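Local coordinates for protein protease Do-like 2, chloroplastic (Arabidopsis thaliana, PDB 4FLN) that cleaves proteins as a chloroplast serine protease of the Deg family, performing the primary cut of the photodamaged D1 protein of photosystem II, at residues B[393-398]-B[434-439]; B[359-364]-B[402-407]; B[45-50]-B[102-107]; B[156-159]-B[164-167]. All coordinates share one frame; numbering follows the deposited sequence.

Contact 1: B[393-398]-B[434-439]; sequences EDTIGL and MNNQQV
A largely buried polar contact joins Thr395 and Ile396, in the loop between helices 385-391 and 398-406, to Asn436, just ahead of strand 437-442 in the C-terminal PDZ domain. The carboxamide of Asn436 reaches into the loop: with CG anti to its own carbonyl carbon (chi1 -55°), ND2 is aimed at Thr395 O and donates a fairly straight hydrogen bond. The modelled separation of 2.3 Å between Asn436 ND2 and Thr395 O is implausibly short, and Thr395 is poorly ordered, so the length of this bond is doubtful. Ile396 adds an apolar neighbour, its CD1 lying 3.7 Å from Asn436 ND2. Ile396 is turned with its CB away from Asn436, and only the far end of its side chain makes the approach. Glu391, in the preceding helix, packs against both Ile396 and Asn436. On the strand side, Asn436 rests on Ile418 and Ser420. If the bond is real, the Asn436 amide links the loop backbone to the start of the strand. The backbone at Asn436 has positive phi (41°), and Asn436 and Gln437 together face Leu419 on the adjacent antiparallel strand 417-422, the arrangement of a G1 beta bulge.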
loop_
_atom_site.group_PDB
_atom_site.type_symbol
_atom_site.label_atom_id
_atom_site.label_comp_id
_atom_site.label_asym_id
_atom_site.label_seq_id
_atom_site.Cartn_x
_atom_site.Cartn_y
_atom_site.Cartn_z
ATOM N N GLU B 393 -19.152 -1.446 -2.921
ATOM C CA GLU B 393 -19.632 -1.479 -1.531
ATOM C C GLU B 393 -20.473 -0.307 -1.032
ATOM O O GLU B 393 -21.523 -0.509 -0.417
ATOM C CB GLU B 393 -18.501 -1.817 -0.551
ATOM C CG GLU B 393 -18.108 -3.299 -0.569
ATOM C CD GLU B 393 -19.143 -4.189 -1.267
ATOM O OE1 GLU B 393 -20.349 -4.119 -0.926
ATOM O OE2 GLU B 393 -18.742 -4.963 -2.164
ATOM N N ASP B 394 -20.001 0.909 -1.290
ATOM C CA ASP B 394 -20.744 2.102 -0.913
ATOM C C ASP B 394 -21.747 2.406 -2.016
ATOM O O ASP B 394 -21.768 1.728 -3.046
ATOM C CB ASP B 394 -19.802 3.278 -0.694
ATOM N N THR B 395 -22.580 3.418 -1.803
ATOM C CA THR B 395 -23.657 3.736 -2.738
ATOM C C THR B 395 -24.695 2.609 -2.763
ATOM O O THR B 395 -25.801 2.780 -3.277
ATOM C CB THR B 395 -23.139 4.044 -4.167
ATOM O OG1 THR B 395 -22.530 2.877 -4.736
ATOM C CG2 THR B 395 -22.125 5.183 -4.129
ATOM N N ILE B 396 -24.337 1.461 -2.190
ATOM C CA ILE B 396 -25.315 0.417 -1.925
ATOM C C ILE B 396 -25.957 0.713 -0.576
ATOM O O ILE B 396 -27.161 0.979 -0.488
ATOM C CB ILE B 396 -24.700 -0.992 -1.920
ATOM C CG1 ILE B 396 -24.348 -1.421 -3.341
ATOM C CG2 ILE B 396 -25.683 -1.987 -1.350
ATOM C CD1 ILE B 396 -25.504 -1.292 -4.308
ATOM N N GLY B 397 -25.154 0.673 0.478
ATOM C CA GLY B 397 -25.633 1.098 1.776
ATOM C C GLY B 397 -26.099 -0.019 2.685
ATOM O O GLY B 397 -26.625 -1.031 2.232
ATOM N N LEU B 398 -25.916 0.189 3.985
ATOM C CA LEU B 398 -26.270 -0.786 5.009
ATOM C C LEU B 398 -27.668 -1.384 4.853
ATOM O O LEU B 398 -27.815 -2.595 4.698
ATOM C CB LEU B 398 -26.120 -0.161 6.392
ATOM C CG LEU B 398 -24.820 -0.490 7.119
ATOM C CD1 LEU B 398 -23.667 -0.664 6.134
ATOM C CD2 LEU B 398 -24.525 0.592 8.152
ATOM N N MET B 434 -30.869 10.653 -6.118
ATOM C CA MET B 434 -31.443 9.521 -5.407
ATOM C C MET B 434 -30.889 8.242 -6.016
ATOM O O MET B 434 -30.998 8.017 -7.221
ATOM C CB MET B 434 -32.969 9.547 -5.471
ATOM C CG MET B 434 -33.643 9.160 -4.161
ATOM S SD MET B 434 -35.447 9.205 -4.231
ATOM C CE MET B 434 -35.708 10.787 -5.002
ATOM N N ASN B 435 -30.278 7.418 -5.180
ATOM C CA ASN B 435 -29.527 6.279 -5.673
ATOM C C ASN B 435 -29.865 5.020 -4.874
ATOM O O ASN B 435 -30.065 5.083 -3.666
ATOM C CB ASN B 435 -28.007 6.584 -5.624
ATOM N N ASN B 436 -29.968 3.887 -5.564
ATOM C CA ASN B 436 -30.152 2.588 -4.916
ATOM C C ASN B 436 -31.121 2.605 -3.735
ATOM O O ASN B 436 -30.748 2.310 -2.602
ATOM C CB ASN B 436 -28.802 2.024 -4.497
ATOM C CG ASN B 436 -27.838 1.938 -5.654
ATOM O OD1 ASN B 436 -28.248 1.753 -6.801
ATOM N ND2 ASN B 436 -26.552 2.082 -5.367
ATOM N N GLN B 437 -32.373 2.936 -4.023
ATOM C CA GLN B 437 -33.428 2.940 -3.026
ATOM C C GLN B 437 -34.450 1.873 -3.381
ATOM O O GLN B 437 -34.820 1.729 -4.540
ATOM C CB GLN B 437 -34.108 4.309 -2.971
ATOM C CG GLN B 437 -33.237 5.407 -2.403
ATOM C CD GLN B 437 -33.012 5.234 -0.919
ATOM O OE1 GLN B 437 -33.967 5.037 -0.159
ATOM N NE2 GLN B 437 -31.749 5.290 -0.493
ATOM N N GLN B 438 -34.894 1.114 -2.388
ATOM C CA GLN B 438 -35.927 0.125 -2.623
ATOM C C GLN B 438 -37.291 0.805 -2.669
ATOM O O GLN B 438 -37.624 1.573 -1.771
ATOM C CB GLN B 438 -35.915 -0.942 -1.526
ATOM C CG GLN B 438 -36.874 -2.077 -1.801
ATOM C CD GLN B 438 -37.048 -3.011 -0.619
ATOM O OE1 GLN B 438 -36.328 -2.919 0.370
ATOM N NE2 GLN B 438 -38.015 -3.919 -0.718
ATOM N N VAL B 439 -38.067 0.539 -3.719
ATOM C CA VAL B 439 -39.465 0.965 -3.763
ATOM C C VAL B 439 -40.372 -0.067 -3.125
ATOM O O VAL B 439 -40.302 -1.247 -3.452
ATOM C CB VAL B 439 -39.985 1.192 -5.193
ATOM C CG1 VAL B 439 -40.008 2.668 -5.519
ATOM C CG2 VAL B 439 -39.173 0.401 -6.200
#

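Contact 2: B[359-364]-B[402-407]; sequences HLVPYH and TKARYS
Thr402 O accepts Tyr406 N at 2.6 Å and, weakly, Arg405 N, closing the last turn of the helix that sets Ala404 and Arg405, with Ser407 just past its end, against Leu360, Val361 and Tyr363. Across the two segments there is packing but no polar bond. Val361 drives one methyl at the helix backbone: its CG1 is anti to the backbone N (chi1 173°), which turns CG2 to Ala404, with Val361 CG2 3.8 Å from Ala404 CA. Leu360 comes in where the helix ends, laying CD2 beside the Ser407 side chain, 3.9 Å from Ser407 CB. The hydroxyl of Ser407 has a weak hydrogen bond to the backbone of the bound peptide, which also packs on Tyr363 and Tyr406. At the other end, the Arg405 chain, bent at chi2 and chi3, brings its guanidinium toward the Tyr363 hydroxyl. Tyr363 OH stands 4.0 Å from Arg405 NH1, too far for a bond, with the ring and guanidinium planes 78° apart. The strong partner of this charge is Glu385 of helix 385-391, which takes Arg405 NH2 in a salt bridge and whose backbone is hydrogen-bonded to that of Pro362. Val361 also touches Ile416, next to strand 417-422, while Ala404 and Arg405 of helix 398-406 pack on Ile388 of helix 385-391.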
loop_
_atom_site.group_PDB
_atom_site.type_symbol
_atom_site.label_atom_id
_atom_site.label_comp_id
_atom_site.label_asym_id
_atom_site.label_seq_id
_atom_site.Cartn_x
_atom_site.Cartn_y
_atom_site.Cartn_z
ATOM N N HIS B 359 -33.827 -17.576 -4.632
ATOM C CA HIS B 359 -33.005 -16.456 -4.189
ATOM C C HIS B 359 -33.678 -15.104 -4.417
ATOM O O HIS B 359 -33.825 -14.662 -5.552
ATOM C CB HIS B 359 -31.676 -16.472 -4.932
ATOM C CG HIS B 359 -30.746 -17.552 -4.490
ATOM N ND1 HIS B 359 -29.952 -17.435 -3.368
ATOM C CD2 HIS B 359 -30.464 -18.762 -5.031
ATOM C CE1 HIS B 359 -29.230 -18.533 -3.228
ATOM N NE2 HIS B 359 -29.522 -19.353 -4.223
ATOM N N LEU B 360 -34.055 -14.432 -3.338
ATOM C CA LEU B 360 -34.734 -13.142 -3.440
ATOM C C LEU B 360 -33.880 -12.156 -4.225
ATOM O O LEU B 360 -34.368 -11.455 -5.110
ATOM C CB LEU B 360 -35.030 -12.598 -2.049
ATOM C CG LEU B 360 -35.543 -11.164 -2.006
ATOM C CD1 LEU B 360 -36.811 -11.048 -2.828
ATOM C CD2 LEU B 360 -35.769 -10.712 -0.559
ATOM N N VAL B 361 -32.598 -12.112 -3.888
ATOM C CA VAL B 361 -31.625 -11.365 -4.656
ATOM C C VAL B 361 -30.771 -12.407 -5.363
ATOM O O VAL B 361 -29.896 -13.021 -4.753
ATOM C CB VAL B 361 -30.736 -10.527 -3.714
ATOM C CG1 VAL B 361 -29.604 -9.864 -4.477
ATOM C CG2 VAL B 361 -31.572 -9.502 -2.957
ATOM N N PRO B 362 -31.008 -12.598 -6.664
ATOM C CA PRO B 362 -30.392 -13.702 -7.406
ATOM C C PRO B 362 -28.921 -13.472 -7.713
ATOM O O PRO B 362 -28.495 -12.330 -7.856
ATOM C CB PRO B 362 -31.202 -13.734 -8.707
ATOM C CG PRO B 362 -31.664 -12.355 -8.885
ATOM C CD PRO B 362 -31.956 -11.843 -7.497
ATOM N N TYR B 363 -28.150 -14.549 -7.772
ATOM C CA TYR B 363 -26.779 -14.488 -8.267
ATOM C C TYR B 363 -26.701 -14.574 -9.790
ATOM O O TYR B 363 -25.831 -13.966 -10.406
ATOM C CB TYR B 363 -25.926 -15.588 -7.627
ATOM C CG TYR B 363 -25.695 -15.389 -6.145
ATOM C CD1 TYR B 363 -24.533 -14.789 -5.678
ATOM C CD2 TYR B 363 -26.648 -15.787 -5.210
ATOM C CE1 TYR B 363 -24.319 -14.595 -4.320
ATOM C CE2 TYR B 363 -26.444 -15.597 -3.848
ATOM C CZ TYR B 363 -25.276 -14.999 -3.411
ATOM O OH TYR B 363 -25.057 -14.804 -2.065
ATOM N N HIS B 364 -27.595 -15.362 -10.386
ATOM C CA HIS B 364 -27.459 -15.765 -11.788
ATOM C C HIS B 364 -28.212 -14.963 -12.873
ATOM O O HIS B 364 -27.916 -15.113 -14.059
ATOM C CB HIS B 364 -27.742 -17.275 -11.904
ATOM C CG HIS B 364 -28.176 -17.722 -13.266
ATOM N ND1 HIS B 364 -27.478 -17.412 -14.414
ATOM C CD2 HIS B 364 -29.236 -18.467 -13.663
ATOM C CE1 HIS B 364 -28.093 -17.939 -15.459
ATOM N NE2 HIS B 364 -29.163 -18.585 -15.030
ATOM N N THR B 402 -27.937 -5.440 3.883
ATOM C CA THR B 402 -28.449 -6.445 4.793
ATOM C C THR B 402 -29.637 -7.178 4.156
ATOM O O THR B 402 -29.658 -8.412 4.116
ATOM C CB THR B 402 -28.816 -5.846 6.167
ATOM O OG1 THR B 402 -29.818 -4.842 5.997
ATOM C CG2 THR B 402 -27.595 -5.215 6.807
ATOM N N LYS B 403 -30.606 -6.429 3.632
ATOM C CA LYS B 403 -31.741 -7.054 2.953
ATOM C C LYS B 403 -31.272 -8.094 1.945
ATOM O O LYS B 403 -31.861 -9.166 1.829
ATOM C CB LYS B 403 -32.633 -6.017 2.277
ATOM C CG LYS B 403 -33.634 -5.408 3.227
ATOM C CD LYS B 403 -34.894 -4.942 2.519
ATOM C CE LYS B 403 -36.023 -4.727 3.524
ATOM N NZ LYS B 403 -37.217 -4.035 2.942
ATOM N N ALA B 404 -30.194 -7.789 1.235
ATOM C CA ALA B 404 -29.672 -8.722 0.251
ATOM C C ALA B 404 -28.974 -9.923 0.887
ATOM O O ALA B 404 -28.928 -10.998 0.297
ATOM C CB ALA B 404 -28.732 -8.009 -0.709
ATOM N N ARG B 405 -28.372 -9.725 2.054
ATOM C CA ARG B 405 -27.713 -10.821 2.764
ATOM C C ARG B 405 -28.647 -11.661 3.649
ATOM O O ARG B 405 -28.514 -12.883 3.717
ATOM C CB ARG B 405 -26.525 -10.297 3.581
ATOM C CG ARG B 405 -25.535 -9.459 2.773
ATOM C CD ARG B 405 -24.767 -10.302 1.765
ATOM N NE ARG B 405 -24.520 -9.579 0.519
ATOM C CZ ARG B 405 -23.994 -10.128 -0.575
ATOM N NH1 ARG B 405 -23.649 -11.413 -0.582
ATOM N NH2 ARG B 405 -23.813 -9.391 -1.662
ATOM N N TYR B 406 -29.549 -10.978 4.356
ATOM C CA TYR B 406 -30.360 -11.581 5.424
ATOM C C TYR B 406 -31.814 -11.960 5.099
ATOM O O TYR B 406 -32.531 -12.472 5.959
ATOM C CB TYR B 406 -30.328 -10.682 6.671
ATOM C CG TYR B 406 -28.968 -10.605 7.333
ATOM C CD1 TYR B 406 -28.844 -10.546 8.715
ATOM C CD2 TYR B 406 -27.807 -10.610 6.573
ATOM C CE1 TYR B 406 -27.601 -10.484 9.314
ATOM C CE2 TYR B 406 -26.565 -10.551 7.159
ATOM C CZ TYR B 406 -26.463 -10.487 8.529
ATOM O OH TYR B 406 -25.212 -10.426 9.106
ATOM N N SER B 407 -32.263 -11.695 3.882
ATOM C CA SER B 407 -33.688 -11.834 3.589
ATOM C C SER B 407 -34.045 -12.989 2.650
ATOM O O SER B 407 -33.294 -13.326 1.738
ATOM C CB SER B 407 -34.252 -10.522 3.049
ATOM O OG SER B 407 -35.573 -10.716 2.590
#

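Contact 3: B[45-50]-B[102-107]; sequences SFLNAV and KRRGDD
Two tight turns face each other, a type I turn from Leu47 to Val50 and a type II turn from Arg103 to Asp106, with Asn48 CA and Arg104 CA 6.0 Å apart. Nearly all of the side-chain contact comes from Arg104. Its CG is anti to the backbone N (chi1 -172°), and the chain, bent at chi2, carries the guanidinium across to the end of the short N-terminal helix. Leu47 lies over one face of that group: Leu47 CB is 3.7 Å from Arg104 NH1, and farther along the branch Leu47 CD1 is 4.0 Å from Arg104 NH2. Asn48 arrives at the edge instead, near the guanidinium plane, with Asn48 ND2 3.9 Å from Arg104 NH1. Both of these nitrogens are donors and do not bond to each other; the amide plane is rotated 64° from the guanidinium, and Asn48 ND2 donates to Ala44 O. Arg104 also packs on Tyr157, and its NH2 has a long, weak ion pair with Glu320 of a neighbouring subunit, whose Ser319 touches both Arg104 and Asn48. The second turn is braced from within. Arg103 NE pairs with Asp106 OD2 at 3.6 Å in a salt bridge lying in the guanidinium plane, and Gly105 takes the positive phi of the third turn position. Close by, Lys102 bonds to Lys52 through the backbone. The contact thus sits beside the seam where strands 96-102 and 50-57 close the first six-stranded antiparallel barrel of the trypsin-like protease fold.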
loop_
_atom_site.group_PDB
_atom_site.type_symbol
_atom_site.label_atom_id
_atom_site.label_comp_id
_atom_site.label_asym_id
_atom_site.label_seq_id
_atom_site.Cartn_x
_atom_site.Cartn_y
_atom_site.Cartn_z
ATOM N N SER B 45 -3.447 -41.108 -26.262
ATOM C CA SER B 45 -4.788 -41.233 -26.819
ATOM C C SER B 45 -5.781 -40.488 -25.942
ATOM O O SER B 45 -6.752 -39.916 -26.437
ATOM C CB SER B 45 -5.191 -42.703 -26.912
ATOM O OG SER B 45 -5.314 -43.274 -25.621
ATOM N N PHE B 46 -5.526 -40.506 -24.636
ATOM C CA PHE B 46 -6.406 -39.872 -23.661
ATOM C C PHE B 46 -6.387 -38.365 -23.820
ATOM O O PHE B 46 -7.434 -37.719 -23.819
ATOM C CB PHE B 46 -6.014 -40.254 -22.229
ATOM C CG PHE B 46 -6.348 -41.675 -21.865
ATOM C CD1 PHE B 46 -7.655 -42.132 -21.927
ATOM C CD2 PHE B 46 -5.358 -42.550 -21.450
ATOM C CE1 PHE B 46 -7.969 -43.442 -21.595
ATOM C CE2 PHE B 46 -5.668 -43.860 -21.112
ATOM C CZ PHE B 46 -6.976 -44.303 -21.186
ATOM N N LEU B 47 -5.191 -37.808 -23.964
ATOM C CA LEU B 47 -5.041 -36.370 -24.121
ATOM C C LEU B 47 -5.719 -35.883 -25.398
ATOM O O LEU B 47 -6.039 -34.700 -25.537
ATOM C CB LEU B 47 -3.561 -35.982 -24.126
ATOM C CG LEU B 47 -2.698 -36.618 -23.036
ATOM C CD1 LEU B 47 -1.397 -35.855 -22.894
ATOM C CD2 LEU B 47 -3.431 -36.656 -21.705
ATOM N N ASN B 48 -5.946 -36.803 -26.329
ATOM C CA ASN B 48 -6.558 -36.453 -27.604
ATOM C C ASN B 48 -8.054 -36.198 -27.474
ATOM O O ASN B 48 -8.697 -35.667 -28.385
ATOM C CB ASN B 48 -6.263 -37.521 -28.660
ATOM C CG ASN B 48 -4.895 -37.342 -29.298
ATOM O OD1 ASN B 48 -4.739 -36.573 -30.247
ATOM N ND2 ASN B 48 -3.893 -38.047 -28.776
ATOM N N ALA B 49 -8.601 -36.564 -26.324
ATOM C CA ALA B 49 -10.008 -36.331 -26.058
ATOM C C ALA B 49 -10.228 -34.949 -25.463
ATOM O O ALA B 49 -11.366 -34.506 -25.327
ATOM C CB ALA B 49 -10.539 -37.393 -25.124
ATOM N N VAL B 50 -9.137 -34.278 -25.100
ATOM C CA VAL B 50 -9.217 -32.960 -24.473
ATOM C C VAL B 50 -9.176 -31.889 -25.543
ATOM O O VAL B 50 -8.445 -32.010 -26.522
ATOM C CB VAL B 50 -8.075 -32.714 -23.457
ATOM C CG1 VAL B 50 -8.279 -31.398 -22.720
ATOM C CG2 VAL B 50 -7.995 -33.846 -22.470
ATOM N N LYS B 102 -10.896 -26.267 -30.447
ATOM C CA LYS B 102 -9.761 -26.674 -31.254
ATOM C C LYS B 102 -9.246 -28.021 -30.769
ATOM O O LYS B 102 -8.967 -28.200 -29.587
ATOM C CB LYS B 102 -8.667 -25.602 -31.191
ATOM C CG LYS B 102 -7.525 -25.775 -32.175
ATOM C CD LYS B 102 -6.612 -24.551 -32.146
ATOM C CE LYS B 102 -5.385 -24.708 -33.047
ATOM N NZ LYS B 102 -4.358 -25.635 -32.476
ATOM N N ARG B 103 -9.148 -28.976 -31.685
ATOM C CA ARG B 103 -8.627 -30.298 -31.361
ATOM C C ARG B 103 -7.126 -30.200 -31.093
ATOM O O ARG B 103 -6.468 -29.271 -31.553
ATOM C CB ARG B 103 -8.918 -31.278 -32.504
ATOM C CG ARG B 103 -9.760 -32.474 -32.103
ATOM C CD ARG B 103 -10.836 -32.762 -33.132
ATOM N NE ARG B 103 -10.288 -32.978 -34.471
ATOM C CZ ARG B 103 -10.144 -34.171 -35.041
ATOM N NH1 ARG B 103 -10.511 -35.270 -34.389
ATOM N NH2 ARG B 103 -9.637 -34.265 -36.264
ATOM N N ARG B 104 -6.583 -31.145 -30.333
ATOM C CA ARG B 104 -5.146 -31.169 -30.112
ATOM C C ARG B 104 -4.441 -31.641 -31.373
ATOM O O ARG B 104 -4.732 -32.722 -31.891
ATOM C CB ARG B 104 -4.798 -32.101 -28.962
ATOM C CG ARG B 104 -3.350 -32.020 -28.555
ATOM C CD ARG B 104 -2.845 -33.365 -28.119
ATOM N NE ARG B 104 -1.634 -33.245 -27.322
ATOM C CZ ARG B 104 -0.956 -34.285 -26.851
ATOM N NH1 ARG B 104 -1.378 -35.518 -27.110
ATOM N NH2 ARG B 104 0.141 -34.092 -26.127
ATOM N N GLY B 105 -3.512 -30.837 -31.873
ATOM C CA GLY B 105 -2.780 -31.203 -33.074
ATOM C C GLY B 105 -3.558 -30.988 -34.361
ATOM O O GLY B 105 -3.319 -31.664 -35.362
ATOM N N ASP B 106 -4.490 -30.039 -34.327
ATOM C CA ASP B 106 -5.289 -29.661 -35.486
ATOM C C ASP B 106 -5.302 -28.136 -35.552
ATOM O O ASP B 106 -5.763 -27.482 -34.622
ATOM C CB ASP B 106 -6.719 -30.198 -35.336
ATOM C CG ASP B 106 -7.530 -30.112 -36.626
ATOM O OD1 ASP B 106 -7.090 -29.423 -37.573
ATOM O OD2 ASP B 106 -8.617 -30.731 -36.688
ATOM N N ASP B 107 -4.795 -27.566 -36.642
ATOM C CA ASP B 107 -4.678 -26.111 -36.741
ATOM C C ASP B 107 -6.037 -25.397 -36.753
ATOM O O ASP B 107 -6.234 -24.410 -36.042
ATOM C CB ASP B 107 -3.839 -25.715 -37.960
ATOM C CG ASP B 107 -2.835 -24.609 -37.644
ATOM O OD1 ASP B 107 -2.514 -24.417 -36.448
ATOM O OD2 ASP B 107 -2.361 -23.940 -38.588
#

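Contact 4: B[156-159]-B[164-167]; sequences GYPL and ISVT
With chi1 of Tyr157 at -64°, its CG lies anti to the carbonyl carbon, which places one face of the phenol ring against Ile164, whose extended outer torsion (chi2 175°) runs CG1 and CD1 along the ring toward the hydroxyl. The two residues flank the mouth of an antiparallel connection in the second six-stranded barrel of the trypsin-like fold, where strand 151-156 pairs with strand 165-178. Gly156 and Ser165 form the hydrogen-bonded pair that starts this ladder. Gly156 O receives Ser165 N at 2.9 Å. In return Gly156 N donates to Ser165 O at 3.2 Å. Beyond the pair, Ile164 CG1 sits over a face of the Tyr157 ring in a CH-pi contact, 3.6 Å from the ring centroid. The Pro158 ring lies near Ser165, though their modelled closeness is doubtful, and Arg173 of a neighbouring subunit packs on both. Gly156 lies about 8 Å from the side chain of Ser200, the charge-relay serine by similarity, so the pair borders the likely catalytic region. At the far end of the ring, Tyr157 OH lies 3.4 Å from Ile164 CD1 and is hydrogen-bonded to Val50 O.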
loop_
_atom_site.group_PDB
_atom_site.type_symbol
_atom_site.label_atom_id
_atom_site.label_comp_id
_atom_site.label_asym_id
_atom_site.label_seq_id
_atom_site.Cartn_x
_atom_site.Cartn_y
_atom_site.Cartn_z
ATOM N N GLY B 156 -5.388 -29.984 -19.439
ATOM C CA GLY B 156 -6.024 -28.796 -19.974
ATOM C C GLY B 156 -5.108 -27.904 -20.786
ATOM O O GLY B 156 -3.953 -28.238 -21.041
ATOM N N TYR B 157 -5.628 -26.759 -21.201
ATOM C CA TYR B 157 -4.846 -25.830 -21.996
ATOM C C TYR B 157 -4.586 -24.538 -21.238
ATOM O O TYR B 157 -5.486 -23.723 -21.078
ATOM C CB TYR B 157 -5.559 -25.535 -23.316
ATOM C CG TYR B 157 -5.685 -26.755 -24.195
ATOM C CD1 TYR B 157 -4.745 -27.022 -25.179
ATOM C CD2 TYR B 157 -6.730 -27.649 -24.029
ATOM C CE1 TYR B 157 -4.845 -28.143 -25.975
ATOM C CE2 TYR B 157 -6.840 -28.773 -24.821
ATOM C CZ TYR B 157 -5.893 -29.016 -25.793
ATOM O OH TYR B 157 -5.994 -30.131 -26.596
ATOM N N PRO B 158 -3.334 -24.329 -20.800
ATOM C CA PRO B 158 -2.990 -23.124 -20.035
ATOM C C PRO B 158 -3.326 -21.870 -20.830
ATOM O O PRO B 158 -3.446 -21.934 -22.057
ATOM C CB PRO B 158 -1.466 -23.221 -19.887
ATOM C CG PRO B 158 -1.114 -24.630 -20.198
ATOM C CD PRO B 158 -2.146 -25.129 -21.149
ATOM N N LEU B 159 -3.490 -20.747 -20.141
ATOM C CA LEU B 159 -3.632 -19.471 -20.824
ATOM C C LEU B 159 -2.341 -19.182 -21.584
ATOM O O LEU B 159 -1.253 -19.239 -21.013
ATOM C CB LEU B 159 -3.941 -18.360 -19.824
ATOM C CG LEU B 159 -5.282 -18.533 -19.110
ATOM C CD1 LEU B 159 -5.778 -17.224 -18.540
ATOM C CD2 LEU B 159 -6.299 -19.079 -20.082
ATOM N N ILE B 164 -0.845 -28.480 -24.801
ATOM C CA ILE B 164 -1.583 -29.019 -23.664
ATOM C C ILE B 164 -0.667 -29.232 -22.455
ATOM O O ILE B 164 0.512 -29.536 -22.615
ATOM C CB ILE B 164 -2.249 -30.356 -24.031
ATOM C CG1 ILE B 164 -3.698 -30.389 -23.545
ATOM C CG2 ILE B 164 -1.450 -31.523 -23.476
ATOM C CD1 ILE B 164 -4.461 -31.629 -23.978
ATOM N N SER B 165 -1.210 -29.081 -21.248
ATOM C CA SER B 165 -0.420 -29.276 -20.038
ATOM C C SER B 165 -1.075 -30.253 -19.058
ATOM O O SER B 165 -2.250 -30.578 -19.192
ATOM C CB SER B 165 -0.120 -27.941 -19.362
ATOM O OG SER B 165 -1.320 -27.250 -19.078
ATOM N N VAL B 166 -0.289 -30.719 -18.087
ATOM C CA VAL B 166 -0.672 -31.810 -17.190
ATOM C C VAL B 166 -0.159 -31.554 -15.772
ATOM O O VAL B 166 0.966 -31.093 -15.589
ATOM C CB VAL B 166 -0.072 -33.155 -17.664
ATOM C CG1 VAL B 166 -0.435 -34.274 -16.710
ATOM C CG2 VAL B 166 -0.553 -33.488 -19.055
ATOM N N THR B 167 -0.975 -31.844 -14.767
ATOM C CA THR B 167 -0.482 -31.819 -13.394
ATOM C C THR B 167 -0.949 -33.051 -12.638
ATOM O O THR B 167 -2.061 -33.530 -12.832
ATOM C CB THR B 167 -0.830 -30.503 -12.613
ATOM O OG1 THR B 167 -2.239 -30.259 -12.643
ATOM C CG2 THR B 167 -0.112 -29.306 -13.213
#

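Following the chain, contact 3 comes first, closing a long loop of 51 residues that carries most of the first protease barrel. Contact 4 follows in series and closes a short four-residue loop in the second barrel. These two touch, Tyr157 of contact 4 reaching Val50 of contact 3, so the barrels meet there, and both abut the same neighbouring subunit. Far along the chain, contacts 2 and 1 cross, closing loops of 37 and 35 residues: 393-398 falls between the halves of contact 2, and 402-407 between those of contact 1. Contact 2 ties loop 359-364 to helix 398-406, contact 1 the loop before that helix to the start of strand 437-442, and Lys403 and Gln438 join them directly.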